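Local coordinates for protein tyrosine--tRNA ligase, mitochondrial (Coccidioides posadasii, PDB 5IJX) that probably catalyses the ATP-dependent attachment of L-tyrosine to mitochondrial tRNA(Tyr), releasing AMP and diphosphate, through the class I synthetase domain present here, at residues A[39-44]-A[87-92]; A[55-60]-A[279-284]; A[92-97]-A[156-161]; A[252-257]-A[275-280]. All coordinates share one frame; numbering follows the deposited sequence.

The four contacts gather helices and loops around the sheet of the class I catalytic domain. Contacts 1 and 3 share W92 on helix 84-95: F40 and R44 meet its indole in contact 1, F156 in contact 3, and F40 CE2 lies 4.3 Å from H96 NE2. Contact 1 also touches contact 2, I89 CD1 being 3.6 Å from T283 CG2. Contacts 2 and 4 share Y279 and G280, and L60 CD1 is 3.6 Å from L275 O. None includes a residue of the tyrosine pocket; the bound tyrosine is about 10 Å from the side chain of I253 (contact 4), about 11 Å from G280 (contact 2) and about 14 Å from the side chain of I89 (contact 1).

Contact 1: residues A[39-44]-A[87-92]; sequences SFLEER and FMILGW
F40 meets W92 in an edge-to-face (T-shaped) pair. The evidence is threefold: the centroids of the F40 ring and the six-membered W92 ring are 4.8 Å apart, the planes stand at 80°, and the rim atom F40 CE2 comes within 3.5 Å of W92 CE3, over one face of the indole. With CG anti to the backbone N (chi1 175°), the phenyl ring of F40 reaches across to helix 84-95, leaving a face for the aliphatic CG of R44. One residue on, L41 divides its two methyls between neighbours on that helix. CD1 meets I89 CG2 at 3.9 Å, the two side chains crossing nearly at right angles, whereas CD2 lies 4.2 Å from W92 CB, oblique to the indole. R44, just past the end of helix 37-43, completes the set. Its chain bends at both chi2 and chi3, which brings the guanidinium to the indole rim: R44 NH2 is 4.0 Å from W92 CZ2, and that carbon lies over a face of the guanidinium, with the planes 65° apart. The charged group itself is held elsewhere: NE is bonded to the carbonyl O of K331, NH1 to that of V336 and NH2 weakly to that of T334. F335 adds another ring to W92. Helix 84-95 follows directly on the class I HIGH motif and connects parallel strands 67-72 and 99-104; the contact lays helix 37-43 against the connecting helix of this beta-alpha-beta crossover in the Rossmann-type catalytic fold.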
loop_
_atom_site.group_PDB
_atom_site.type_symbol
_atom_site.label_atom_id
_atom_site.label_comp_id
_atom_site.label_asym_id
_atom_site.label_seq_id
_atom_site.Cartn_x
_atom_site.Cartn_y
_atom_site.Cartn_z
ATOM N N SER A 39 34.202 11.883 11.492
ATOM C CA SER A 39 34.879 12.733 12.465
ATOM C C SER A 39 34.852 14.193 12.028
ATOM O O SER A 39 34.611 15.093 12.843
ATOM C CB SER A 39 36.320 12.257 12.658
ATOM O OG SER A 39 37.014 13.085 13.574
ATOM N N PHE A 40 35.090 14.444 10.740
ATOM C CA PHE A 40 35.067 15.812 10.233
ATOM C C PHE A 40 33.681 16.427 10.387
ATOM O O PHE A 40 33.538 17.537 10.914
ATOM C CB PHE A 40 35.514 15.831 8.772
ATOM C CG PHE A 40 35.409 17.180 8.125
ATOM C CD1 PHE A 40 36.261 18.207 8.490
ATOM C CD2 PHE A 40 34.461 17.417 7.144
ATOM C CE1 PHE A 40 36.166 19.448 7.893
ATOM C CE2 PHE A 40 34.361 18.655 6.543
ATOM C CZ PHE A 40 35.215 19.672 6.917
ATOM N N LEU A 41 32.641 15.718 9.933
ATOM C CA LEU A 41 31.280 16.219 10.107
ATOM C C LEU A 41 31.005 16.560 11.566
ATOM O O LEU A 41 30.332 17.553 11.868
ATOM C CB LEU A 41 30.263 15.189 9.607
ATOM C CG LEU A 41 30.127 14.956 8.100
ATOM C CD1 LEU A 41 29.004 13.966 7.839
ATOM C CD2 LEU A 41 29.873 16.255 7.345
ATOM N N GLU A 42 31.522 15.745 12.489
ATOM C CA GLU A 42 31.332 16.021 13.909
ATOM C C GLU A 42 32.030 17.315 14.310
ATOM O O GLU A 42 31.438 18.169 14.980
ATOM C CB GLU A 42 31.849 14.849 14.746
ATOM C CG GLU A 42 31.054 13.565 14.580
ATOM C CD GLU A 42 31.652 12.405 15.352
ATOM O OE1 GLU A 42 32.842 12.483 15.718
ATOM O OE2 GLU A 42 30.929 11.414 15.597
ATOM N N GLU A 43 33.293 17.481 13.908
ATOM C CA GLU A 43 34.016 18.693 14.276
ATOM C C GLU A 43 33.383 19.938 13.668
ATOM O O GLU A 43 33.689 21.051 14.110
ATOM C CB GLU A 43 35.493 18.572 13.871
ATOM C CG GLU A 43 35.917 19.370 12.640
ATOM C CD GLU A 43 37.398 19.213 12.333
ATOM O OE1 GLU A 43 38.112 18.589 13.147
ATOM O OE2 GLU A 43 37.849 19.714 11.280
ATOM N N ARG A 44 32.510 19.781 12.675
ATOM C CA ARG A 44 31.738 20.892 12.137
ATOM C C ARG A 44 30.392 21.064 12.831
ATOM O O ARG A 44 29.664 22.010 12.515
ATOM C CB ARG A 44 31.509 20.706 10.630
ATOM C CG ARG A 44 32.778 20.527 9.807
ATOM C CD ARG A 44 33.661 21.771 9.803
ATOM N NE ARG A 44 33.049 22.892 9.093
ATOM C CZ ARG A 44 33.720 23.942 8.628
ATOM N NH1 ARG A 44 35.036 24.021 8.788
ATOM N NH2 ARG A 44 33.081 24.915 7.994
ATOM N N PHE A 87 21.625 19.257 3.864
ATOM C CA PHE A 87 22.230 19.533 2.570
ATOM C C PHE A 87 23.699 19.904 2.716
ATOM O O PHE A 87 24.538 19.456 1.924
ATOM C CB PHE A 87 21.439 20.635 1.869
ATOM C CG PHE A 87 20.031 20.229 1.513
ATOM C CD1 PHE A 87 19.734 18.908 1.219
ATOM C CD2 PHE A 87 19.006 21.160 1.484
ATOM C CE1 PHE A 87 18.454 18.526 0.895
ATOM C CE2 PHE A 87 17.717 20.778 1.160
ATOM C CZ PHE A 87 17.445 19.459 0.866
HETATM N N MSE A 88 24.035 20.699 3.728
HETATM C CA MSE A 88 25.436 20.969 4.022
HETATM C C MSE A 88 26.178 19.642 4.043
HETATM O O MSE A 88 27.157 19.466 3.312
HETATM C CB MSE A 88 25.605 21.701 5.357
HETATM C CG MSE A 88 25.097 23.139 5.371
HETATM SE SE MSE A 88 25.835 24.264 3.958
HETATM C CE MSE A 88 27.723 23.836 4.172
ATOM N N ILE A 89 25.689 18.692 4.847
ATOM C CA ILE A 89 26.319 17.375 4.887
ATOM C C ILE A 89 26.457 16.826 3.473
ATOM O O ILE A 89 27.564 16.512 3.015
ATOM C CB ILE A 89 25.529 16.421 5.806
ATOM C CG1 ILE A 89 25.681 16.871 7.266
ATOM C CG2 ILE A 89 26.001 14.973 5.622
ATOM C CD1 ILE A 89 25.069 15.935 8.303
ATOM N N LEU A 90 25.340 16.748 2.743
ATOM C CA LEU A 90 25.404 16.302 1.356
ATOM C C LEU A 90 26.503 17.043 0.609
ATOM O O LEU A 90 27.386 16.427 -0.000
ATOM C CB LEU A 90 24.058 16.510 0.659
ATOM C CG LEU A 90 22.877 15.621 1.065
ATOM C CD1 LEU A 90 21.758 15.768 0.048
ATOM C CD2 LEU A 90 23.270 14.156 1.208
ATOM N N GLY A 91 26.476 18.373 0.674
ATOM C CA GLY A 91 27.496 19.185 0.044
ATOM C C GLY A 91 28.867 18.638 0.364
ATOM O O GLY A 91 29.614 18.231 -0.536
ATOM N N TRP A 92 29.192 18.583 1.657
ATOM C CA TRP A 92 30.477 18.028 2.058
ATOM C C TRP A 92 30.680 16.665 1.415
ATOM O O TRP A 92 31.656 16.446 0.688
ATOM C CB TRP A 92 30.563 17.934 3.583
ATOM C CG TRP A 92 30.772 19.265 4.253
ATOM C CD1 TRP A 92 29.887 19.933 5.051
ATOM C CD2 TRP A 92 31.941 20.093 4.172
ATOM N NE1 TRP A 92 30.435 21.122 5.475
ATOM C CE2 TRP A 92 31.693 21.243 4.949
ATOM C CE3 TRP A 92 33.171 19.973 3.519
ATOM C CZ2 TRP A 92 32.629 22.260 5.093
ATOM C CZ3 TRP A 92 34.098 20.989 3.662
ATOM C CH2 TRP A 92 33.822 22.117 4.441
#

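Contact 2: residues A[55-60]-A[279-284]; sequences DALDKL and YGITTP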
loop_
_atom_site.group_PDB
_atom_site.type_symbol
_atom_site.label_atom_id
_atom_site.label_comp_id
_atom_site.label_asym_id
_atom_site.label_seq_id
_atom_site.Cartn_x
_atom_site.Cartn_y
_atom_site.Cartn_z
ATOM N N ASP A 55 30.762 4.086 15.261
ATOM C CA ASP A 55 32.039 3.611 14.737
ATOM C C ASP A 55 31.845 2.706 13.528
ATOM O O ASP A 55 32.700 2.674 12.634
ATOM C CB ASP A 55 32.817 2.878 15.829
ATOM C CG ASP A 55 33.231 3.794 16.967
ATOM O OD1 ASP A 55 33.492 3.288 18.078
ATOM O OD2 ASP A 55 33.293 5.023 16.748
ATOM N N ALA A 56 30.736 1.965 13.478
ATOM C CA ALA A 56 30.441 1.160 12.297
ATOM C C ALA A 56 30.232 2.040 11.071
ATOM O O ALA A 56 30.658 1.690 9.965
ATOM C CB ALA A 56 29.208 0.292 12.547
ATOM N N LEU A 57 29.573 3.189 11.246
ATOM C CA LEU A 57 29.354 4.095 10.123
ATOM C C LEU A 57 30.657 4.756 9.693
ATOM O O LEU A 57 30.942 4.855 8.492
ATOM C CB LEU A 57 28.315 5.151 10.497
ATOM C CG LEU A 57 28.114 6.285 9.487
ATOM C CD1 LEU A 57 27.778 5.737 8.104
ATOM C CD2 LEU A 57 27.026 7.237 9.967
ATOM N N ASP A 58 31.451 5.229 10.655
ATOM C CA ASP A 58 32.782 5.731 10.334
ATOM C C ASP A 58 33.557 4.702 9.516
ATOM O O ASP A 58 34.177 5.029 8.497
ATOM C CB ASP A 58 33.530 6.072 11.625
ATOM C CG ASP A 58 34.643 7.076 11.409
ATOM O OD1 ASP A 58 34.692 7.694 10.324
ATOM O OD2 ASP A 58 35.463 7.260 12.333
ATOM N N LYS A 59 33.509 3.441 9.951
ATOM C CA LYS A 59 34.162 2.360 9.221
ATOM C C LYS A 59 33.624 2.253 7.800
ATOM O O LYS A 59 34.394 2.153 6.837
ATOM C CB LYS A 59 33.961 1.045 9.977
ATOM C CG LYS A 59 34.728 -0.140 9.418
ATOM C CD LYS A 59 34.574 -1.357 10.326
ATOM C CE LYS A 59 33.509 -2.306 9.817
ATOM N NZ LYS A 59 33.065 -3.273 10.864
ATOM N N LEU A 60 32.298 2.265 7.651
ATOM C CA LEU A 60 31.688 2.164 6.330
ATOM C C LEU A 60 32.210 3.257 5.406
ATOM O O LEU A 60 32.731 2.978 4.321
ATOM C CB LEU A 60 30.166 2.250 6.453
ATOM C CG LEU A 60 29.391 2.327 5.133
ATOM C CD1 LEU A 60 29.468 1.005 4.384
ATOM C CD2 LEU A 60 27.950 2.721 5.385
ATOM N N TYR A 279 22.582 3.162 7.369
ATOM C CA TYR A 279 22.891 4.026 8.500
ATOM C C TYR A 279 22.192 5.369 8.325
ATOM O O TYR A 279 21.705 5.714 7.241
ATOM C CB TYR A 279 24.403 4.236 8.650
ATOM C CG TYR A 279 25.189 2.970 8.925
ATOM C CD1 TYR A 279 25.512 2.598 10.225
ATOM C CD2 TYR A 279 25.612 2.152 7.886
ATOM C CE1 TYR A 279 26.232 1.444 10.481
ATOM C CE2 TYR A 279 26.333 0.998 8.133
ATOM C CZ TYR A 279 26.640 0.649 9.431
ATOM O OH TYR A 279 27.357 -0.500 9.678
ATOM N N GLY A 280 22.157 6.138 9.413
ATOM C CA GLY A 280 21.526 7.439 9.387
ATOM C C GLY A 280 22.367 8.478 10.101
ATOM O O GLY A 280 23.190 8.162 10.963
ATOM N N ILE A 281 22.139 9.736 9.723
ATOM C CA ILE A 281 22.739 10.884 10.392
ATOM C C ILE A 281 21.663 11.943 10.584
ATOM O O ILE A 281 20.918 12.261 9.649
ATOM C CB ILE A 281 23.931 11.465 9.604
ATOM C CG1 ILE A 281 24.992 10.386 9.371
ATOM C CG2 ILE A 281 24.540 12.644 10.364
ATOM C CD1 ILE A 281 26.133 10.829 8.479
ATOM N N THR A 282 21.586 12.489 11.796
ATOM C CA THR A 282 20.659 13.562 12.125
ATOM C C THR A 282 21.457 14.791 12.532
ATOM O O THR A 282 22.385 14.695 13.347
ATOM C CB THR A 282 19.701 13.161 13.253
ATOM O OG1 THR A 282 20.453 12.779 14.412
ATOM C CG2 THR A 282 18.805 12.008 12.816
ATOM N N THR A 283 21.088 15.935 11.962
ATOM C CA THR A 283 21.723 17.216 12.217
ATOM C C THR A 283 21.037 17.935 13.367
ATOM O O THR A 283 19.917 17.589 13.753
ATOM C CB THR A 283 21.657 18.094 10.973
ATOM O OG1 THR A 283 20.303 18.510 10.757
ATOM C CG2 THR A 283 22.146 17.338 9.750
ATOM N N PRO A 284 21.687 18.950 13.939
ATOM C CA PRO A 284 21.020 19.763 14.964
ATOM C C PRO A 284 19.773 20.458 14.440
ATOM O O PRO A 284 19.412 20.310 13.267
ATOM C CB PRO A 284 22.100 20.775 15.363
ATOM C CG PRO A 284 23.391 20.102 15.031
ATOM C CD PRO A 284 23.115 19.286 13.808
#
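The phenol oxygen of Y279 is hydrogen-bonded to the carbonyl O of D274 and lies against helix 54-63, with Y279 OH 3.5 Å from A56 CB. D274, outside the two segments, thus holds the hydroxyl end beside A56, while the packing across the contact is apolar. Three helix residues pack round the ring. L57 passes over one face, its CB 3.8 Å from Y279 CD1, while the methyl of A56 approaches obliquely near the hydroxyl end. L60 comes obliquely to the CD2-CE2 side, its CD2 3.5 Å from Y279 CD2. Strand 279-283 belongs to the central sheet of the Rossmann-type fold, pairing in parallel with strand 233-239 and antiparallel with strand 49-51; the helix crosses it steeply, at 106° between the short axes. Backbone bonds from Y279 and I281 to Q236, a residue of the tyrosine pocket, tie this part of the strand to the neighbouring one. L57 also spans from the ring to I281, two residues on. Its chi1 of 172° carries CG toward the strand, and chi2 of 55° sets the two methyls: CD1 sits 3.7 Å from Y279 CB, and CD2 lies 3.8 Å from I281 CG1. Both L57 and I281 also touch V235 of strand 233-239, and the CG2 branch of I281 packs on I89 CD1 of helix 84-95.

Contact 3: residues A[92-97]-A[156-161]; sequences WAYVHG and FEWEWA
F156 packs tightly against the end of helix 84-95, whereas W158, further along its loop, meets the same region loosely on the solvent side. The close part rests on V95, whose CG2 lies 3.9 Å from the centroid of the F156 ring and only 6° off the ring normal, a CH-pi contact directly over the face. V95 CG1 takes the place anti to the carbonyl carbon (chi1 -62°), and this leaves CG2 pointing at the ring. The other aromatics approach the F156 ring obliquely. W92 offers the edge of its indole, CZ3 being 3.7 Å from F156 CZ; H96 has its ring plane at 52° to that of F156, with NE2 3.4 Å from F156 CE1. The helix finishes here in a Schellman motif: G97, at positive phi, is its C-prime residue, and its N is bonded to O of Y94. The motif turns the chain toward strand 99-104 of the Rossmann-type sheet, while the partner loop leads from helix 126-154 into edge strand 164-168. On the looser side, exposed W158 touches the helix through little more than one rim, where NE1 lies 3.6 Å from Y94 OH; that hydroxyl has a weak hydrogen bond to E148 OE1. The backbones come near each other again at buried G97 and A161, whose carbonyl oxygens, G97 O and A161 O, are 3.9 Å apart. A water bridges them, donating to G97 O at 2.8 Å and to A161 O at 3.0 Å. G97 O is also bonded by R65 NH1.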
loop_
_atom_site.group_PDB
_atom_site.type_symbol
_atom_site.label_atom_id
_atom_site.label_comp_id
_atom_site.label_asym_id
_atom_site.label_seq_id
_atom_site.Cartn_x
_atom_site.Cartn_y
_atom_site.Cartn_z
ATOM N N TRP A 92 29.192 18.583 1.657
ATOM C CA TRP A 92 30.477 18.028 2.058
ATOM C C TRP A 92 30.680 16.665 1.415
ATOM O O TRP A 92 31.656 16.446 0.688
ATOM C CB TRP A 92 30.563 17.934 3.583
ATOM C CG TRP A 92 30.772 19.265 4.253
ATOM C CD1 TRP A 92 29.887 19.933 5.051
ATOM C CD2 TRP A 92 31.941 20.093 4.172
ATOM N NE1 TRP A 92 30.435 21.122 5.475
ATOM C CE2 TRP A 92 31.693 21.243 4.949
ATOM C CE3 TRP A 92 33.171 19.973 3.519
ATOM C CZ2 TRP A 92 32.629 22.260 5.093
ATOM C CZ3 TRP A 92 34.098 20.989 3.662
ATOM C CH2 TRP A 92 33.822 22.117 4.441
ATOM N N ALA A 93 29.735 15.748 1.639
ATOM C CA ALA A 93 29.827 14.423 1.038
ATOM C C ALA A 93 30.200 14.526 -0.434
ATOM O O ALA A 93 31.169 13.908 -0.893
ATOM C CB ALA A 93 28.502 13.681 1.212
ATOM N N TYR A 94 29.462 15.346 -1.181
ATOM C CA TYR A 94 29.713 15.453 -2.612
ATOM C C TYR A 94 31.161 15.835 -2.893
ATOM O O TYR A 94 31.844 15.181 -3.688
ATOM C CB TYR A 94 28.759 16.468 -3.233
ATOM C CG TYR A 94 29.095 16.810 -4.667
ATOM C CD1 TYR A 94 28.899 15.886 -5.683
ATOM C CD2 TYR A 94 29.606 18.056 -5.005
ATOM C CE1 TYR A 94 29.203 16.190 -6.991
ATOM C CE2 TYR A 94 29.912 18.370 -6.310
ATOM C CZ TYR A 94 29.709 17.433 -7.300
ATOM O OH TYR A 94 30.013 17.746 -8.603
ATOM N N VAL A 95 31.662 16.866 -2.215
ATOM C CA VAL A 95 32.966 17.425 -2.565
ATOM C C VAL A 95 34.050 16.513 -2.015
ATOM O O VAL A 95 35.244 16.758 -2.222
ATOM C CB VAL A 95 33.141 18.867 -2.044
ATOM C CG1 VAL A 95 32.098 19.793 -2.666
ATOM C CG2 VAL A 95 33.080 18.912 -0.522
ATOM N N HIS A 96 33.651 15.461 -1.302
ATOM C CA HIS A 96 34.607 14.474 -0.824
ATOM C C HIS A 96 34.583 13.194 -1.654
ATOM O O HIS A 96 35.168 12.187 -1.240
ATOM C CB HIS A 96 34.359 14.160 0.656
ATOM C CG HIS A 96 34.980 15.154 1.592
ATOM N ND1 HIS A 96 36.102 14.870 2.342
ATOM C CD2 HIS A 96 34.641 16.430 1.893
ATOM C CE1 HIS A 96 36.427 15.927 3.066
ATOM N NE2 HIS A 96 35.557 16.887 2.811
ATOM N N GLY A 97 33.940 13.216 -2.820
ATOM C CA GLY A 97 33.897 12.062 -3.692
ATOM C C GLY A 97 32.805 11.067 -3.381
ATOM O O GLY A 97 32.669 10.076 -4.111
ATOM N N PHE A 156 38.007 22.100 -3.416
ATOM C CA PHE A 156 38.083 20.675 -3.692
ATOM C C PHE A 156 38.174 20.448 -5.194
ATOM O O PHE A 156 37.362 20.982 -5.959
ATOM C CB PHE A 156 36.868 19.959 -3.101
ATOM C CG PHE A 156 36.793 20.046 -1.602
ATOM C CD1 PHE A 156 37.046 18.934 -0.815
ATOM C CD2 PHE A 156 36.488 21.246 -0.979
ATOM C CE1 PHE A 156 36.983 19.015 0.565
ATOM C CE2 PHE A 156 36.425 21.335 0.398
ATOM C CZ PHE A 156 36.673 20.218 1.172
ATOM N N GLU A 157 39.162 19.662 -5.609
ATOM C CA GLU A 157 39.398 19.407 -7.026
ATOM C C GLU A 157 38.308 18.490 -7.568
ATOM O O GLU A 157 38.220 17.321 -7.179
ATOM C CB GLU A 157 40.779 18.788 -7.223
ATOM N N TRP A 158 37.478 19.017 -8.465
ATOM C CA TRP A 158 36.454 18.204 -9.106
ATOM C C TRP A 158 37.088 16.999 -9.787
ATOM O O TRP A 158 38.078 17.130 -10.513
ATOM C CB TRP A 158 35.678 19.041 -10.123
ATOM C CG TRP A 158 34.539 18.306 -10.759
ATOM C CD1 TRP A 158 33.221 18.386 -10.416
ATOM C CD2 TRP A 158 34.614 17.375 -11.846
ATOM N NE1 TRP A 158 32.471 17.565 -11.223
ATOM C CE2 TRP A 158 33.303 16.933 -12.109
ATOM C CE3 TRP A 158 35.664 16.874 -12.622
ATOM C CZ2 TRP A 158 33.012 16.015 -13.114
ATOM C CZ3 TRP A 158 35.374 15.961 -13.618
ATOM C CH2 TRP A 158 34.059 15.542 -13.856
ATOM N N GLU A 159 36.512 15.824 -9.557
ATOM C CA GLU A 159 37.008 14.577 -10.115
ATOM C C GLU A 159 35.905 13.882 -10.899
ATOM O O GLU A 159 34.725 14.235 -10.815
ATOM C CB GLU A 159 37.531 13.646 -9.014
ATOM C CG GLU A 159 38.853 14.070 -8.412
ATOM C CD GLU A 159 39.188 13.291 -7.157
ATOM O OE1 GLU A 159 39.936 13.819 -6.307
ATOM O OE2 GLU A 159 38.697 12.152 -7.018
ATOM N N TRP A 160 36.311 12.874 -11.670
ATOM C CA TRP A 160 35.347 12.070 -12.409
ATOM C C TRP A 160 34.502 11.213 -11.474
ATOM O O TRP A 160 33.360 10.878 -11.806
ATOM C CB TRP A 160 36.081 11.192 -13.423
ATOM C CG TRP A 160 35.195 10.263 -14.182
ATOM C CD1 TRP A 160 34.582 10.508 -15.376
ATOM C CD2 TRP A 160 34.822 8.932 -13.805
ATOM N NE1 TRP A 160 33.850 9.413 -15.765
ATOM C CE2 TRP A 160 33.981 8.431 -14.818
ATOM C CE3 TRP A 160 35.119 8.115 -12.710
ATOM C CZ2 TRP A 160 33.432 7.151 -14.768
ATOM C CZ3 TRP A 160 34.571 6.844 -12.660
ATOM C CH2 TRP A 160 33.739 6.375 -13.684
ATOM N N ALA A 161 35.039 10.857 -10.306
ATOM C CA ALA A 161 34.322 10.012 -9.359
ATOM C C ALA A 161 33.233 10.756 -8.600
ATOM O O ALA A 161 32.385 10.109 -7.977
ATOM C CB ALA A 161 35.304 9.396 -8.360
HETATM O O HOH W 1 30.588 9.080 -5.773
#

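Contact 4: residues A[252-257]-A[275-280]; sequences AIKGIL and LANPYG
The carboxamide of N277 is the flat group facing helix 243-259: K254 lies over one of its faces, CE being 3.7 Å from N277 ND2 and displaced from the middle of the group, with the puckered ring of P278 beside it. The helix and the following strand belong to the beta-alpha-beta unit 233-239, 243-259, 279-283 of the Rossmann-type fold, and this contact packs the connecting helix against the loop leading into its second strand. I253 and K254 reach the CG-CD rim of the proline from opposite sides of its mean plane: I253 CB is 4.0 Å from P278 CG, and on the other side K254 CE is 4.0 Å from P278 CD. Lysine methylenes do the touching here: with the chain extended beyond CG (chi2 176°), they run past the proline to the amide, K254 CG itself standing 4.0 Å from P278 CD. On the other side of the proline ring, I253 and P278 slide past each other, and both also touch F225 of helix 217-229, the helix that carries the pocket residues Y217, Q221 and D224. The backbone of the loop is held by the sheet, Q234 NE2 being hydrogen-bonded to the carbonyl O of N277. After P278 the chain turns its next side chain, Y279, away from this helix toward helix 54-63. Toward L257 the packing is lighter, and L257 CD1 lies 4.3 Å from A276 O.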
loop_
_atom_site.group_PDB
_atom_site.type_symbol
_atom_site.label_atom_id
_atom_site.label_comp_id
_atom_site.label_asym_id
_atom_site.label_seq_id
_atom_site.Cartn_x
_atom_site.Cartn_y
_atom_site.Cartn_z
ATOM N N ALA A 252 13.684 -1.274 8.503
ATOM C CA ALA A 252 12.926 -1.818 7.384
ATOM C C ALA A 252 13.853 -2.553 6.424
ATOM O O ALA A 252 13.662 -3.742 6.140
ATOM C CB ALA A 252 12.167 -0.699 6.667
ATOM N N ILE A 253 14.889 -1.863 5.943
ATOM C CA ILE A 253 15.814 -2.472 4.991
ATOM C C ILE A 253 16.416 -3.739 5.579
ATOM O O ILE A 253 16.426 -4.798 4.940
ATOM C CB ILE A 253 16.907 -1.466 4.585
ATOM C CG1 ILE A 253 16.282 -0.293 3.825
ATOM C CG2 ILE A 253 17.985 -2.158 3.745
ATOM C CD1 ILE A 253 17.247 0.823 3.502
ATOM N N LYS A 254 16.940 -3.647 6.802
ATOM C CA LYS A 254 17.466 -4.832 7.465
ATOM C C LYS A 254 16.434 -5.951 7.449
ATOM O O LYS A 254 16.740 -7.089 7.073
ATOM C CB LYS A 254 17.888 -4.488 8.894
ATOM C CG LYS A 254 19.093 -3.548 8.951
ATOM C CD LYS A 254 19.446 -3.133 10.369
ATOM C CE LYS A 254 20.729 -2.309 10.399
ATOM N NZ LYS A 254 20.918 -1.584 11.690
ATOM N N GLY A 255 15.188 -5.631 7.809
ATOM C CA GLY A 255 14.149 -6.648 7.799
ATOM C C GLY A 255 14.032 -7.333 6.453
ATOM O O GLY A 255 13.839 -8.549 6.375
ATOM N N ILE A 256 14.158 -6.562 5.372
ATOM C CA ILE A 256 14.125 -7.144 4.034
ATOM C C ILE A 256 15.297 -8.100 3.848
ATOM O O ILE A 256 15.126 -9.240 3.399
ATOM C CB ILE A 256 14.123 -6.030 2.972
ATOM C CG1 ILE A 256 12.814 -5.244 3.054
ATOM C CG2 ILE A 256 14.320 -6.611 1.576
ATOM C CD1 ILE A 256 12.757 -4.041 2.137
ATOM N N LEU A 257 16.507 -7.653 4.195
ATOM C CA LEU A 257 17.681 -8.496 3.997
ATOM C C LEU A 257 17.630 -9.725 4.895
ATOM O O LEU A 257 17.955 -10.835 4.458
ATOM C CB LEU A 257 18.956 -7.697 4.257
ATOM C CG LEU A 257 19.121 -6.393 3.473
ATOM C CD1 LEU A 257 20.384 -5.680 3.926
ATOM C CD2 LEU A 257 19.161 -6.646 1.972
ATOM N N LEU A 275 29.432 -3.307 6.456
ATOM C CA LEU A 275 29.628 -2.710 5.142
ATOM C C LEU A 275 28.415 -2.857 4.233
ATOM O O LEU A 275 28.392 -2.252 3.156
ATOM C CB LEU A 275 30.852 -3.336 4.462
ATOM C CG LEU A 275 32.189 -3.134 5.179
ATOM C CD1 LEU A 275 33.300 -3.874 4.452
ATOM C CD2 LEU A 275 32.524 -1.657 5.301
ATOM N N ALA A 276 27.413 -3.638 4.639
ATOM C CA ALA A 276 26.220 -3.858 3.838
ATOM C C ALA A 276 24.967 -3.219 4.422
ATOM O O ALA A 276 23.922 -3.244 3.765
ATOM C CB ALA A 276 25.973 -5.365 3.667
ATOM N N ASN A 277 25.043 -2.644 5.623
ATOM C CA ASN A 277 23.857 -2.201 6.339
ATOM C C ASN A 277 23.569 -0.730 6.080
ATOM O O ASN A 277 24.446 0.030 5.658
ATOM C CB ASN A 277 24.035 -2.426 7.838
ATOM C CG ASN A 277 23.764 -3.857 8.249
ATOM O OD1 ASN A 277 23.524 -4.722 7.409
ATOM N ND2 ASN A 277 23.804 -4.116 9.550
ATOM N N PRO A 278 22.336 -0.299 6.331
ATOM C CA PRO A 278 22.003 1.123 6.231
ATOM C C PRO A 278 22.294 1.870 7.523
ATOM O O PRO A 278 22.260 1.315 8.622
ATOM C CB PRO A 278 20.497 1.091 5.938
ATOM C CG PRO A 278 20.024 -0.115 6.681
ATOM C CD PRO A 278 21.141 -1.125 6.575
ATOM N N TYR A 279 22.582 3.162 7.369
ATOM C CA TYR A 279 22.891 4.026 8.500
ATOM C C TYR A 279 22.192 5.369 8.325
ATOM O O TYR A 279 21.705 5.714 7.241
ATOM C CB TYR A 279 24.403 4.236 8.650
ATOM C CG TYR A 279 25.189 2.970 8.925
ATOM C CD1 TYR A 279 25.512 2.598 10.225
ATOM C CD2 TYR A 279 25.612 2.152 7.886
ATOM C CE1 TYR A 279 26.232 1.444 10.481
ATOM C CE2 TYR A 279 26.333 0.998 8.133
ATOM C CZ TYR A 279 26.640 0.649 9.431
ATOM O OH TYR A 279 27.357 -0.500 9.678
ATOM N N GLY A 280 22.157 6.138 9.413
ATOM C CA GLY A 280 21.526 7.439 9.387
ATOM C C GLY A 280 22.367 8.478 10.101
ATOM O O GLY A 280 23.190 8.162 10.963
#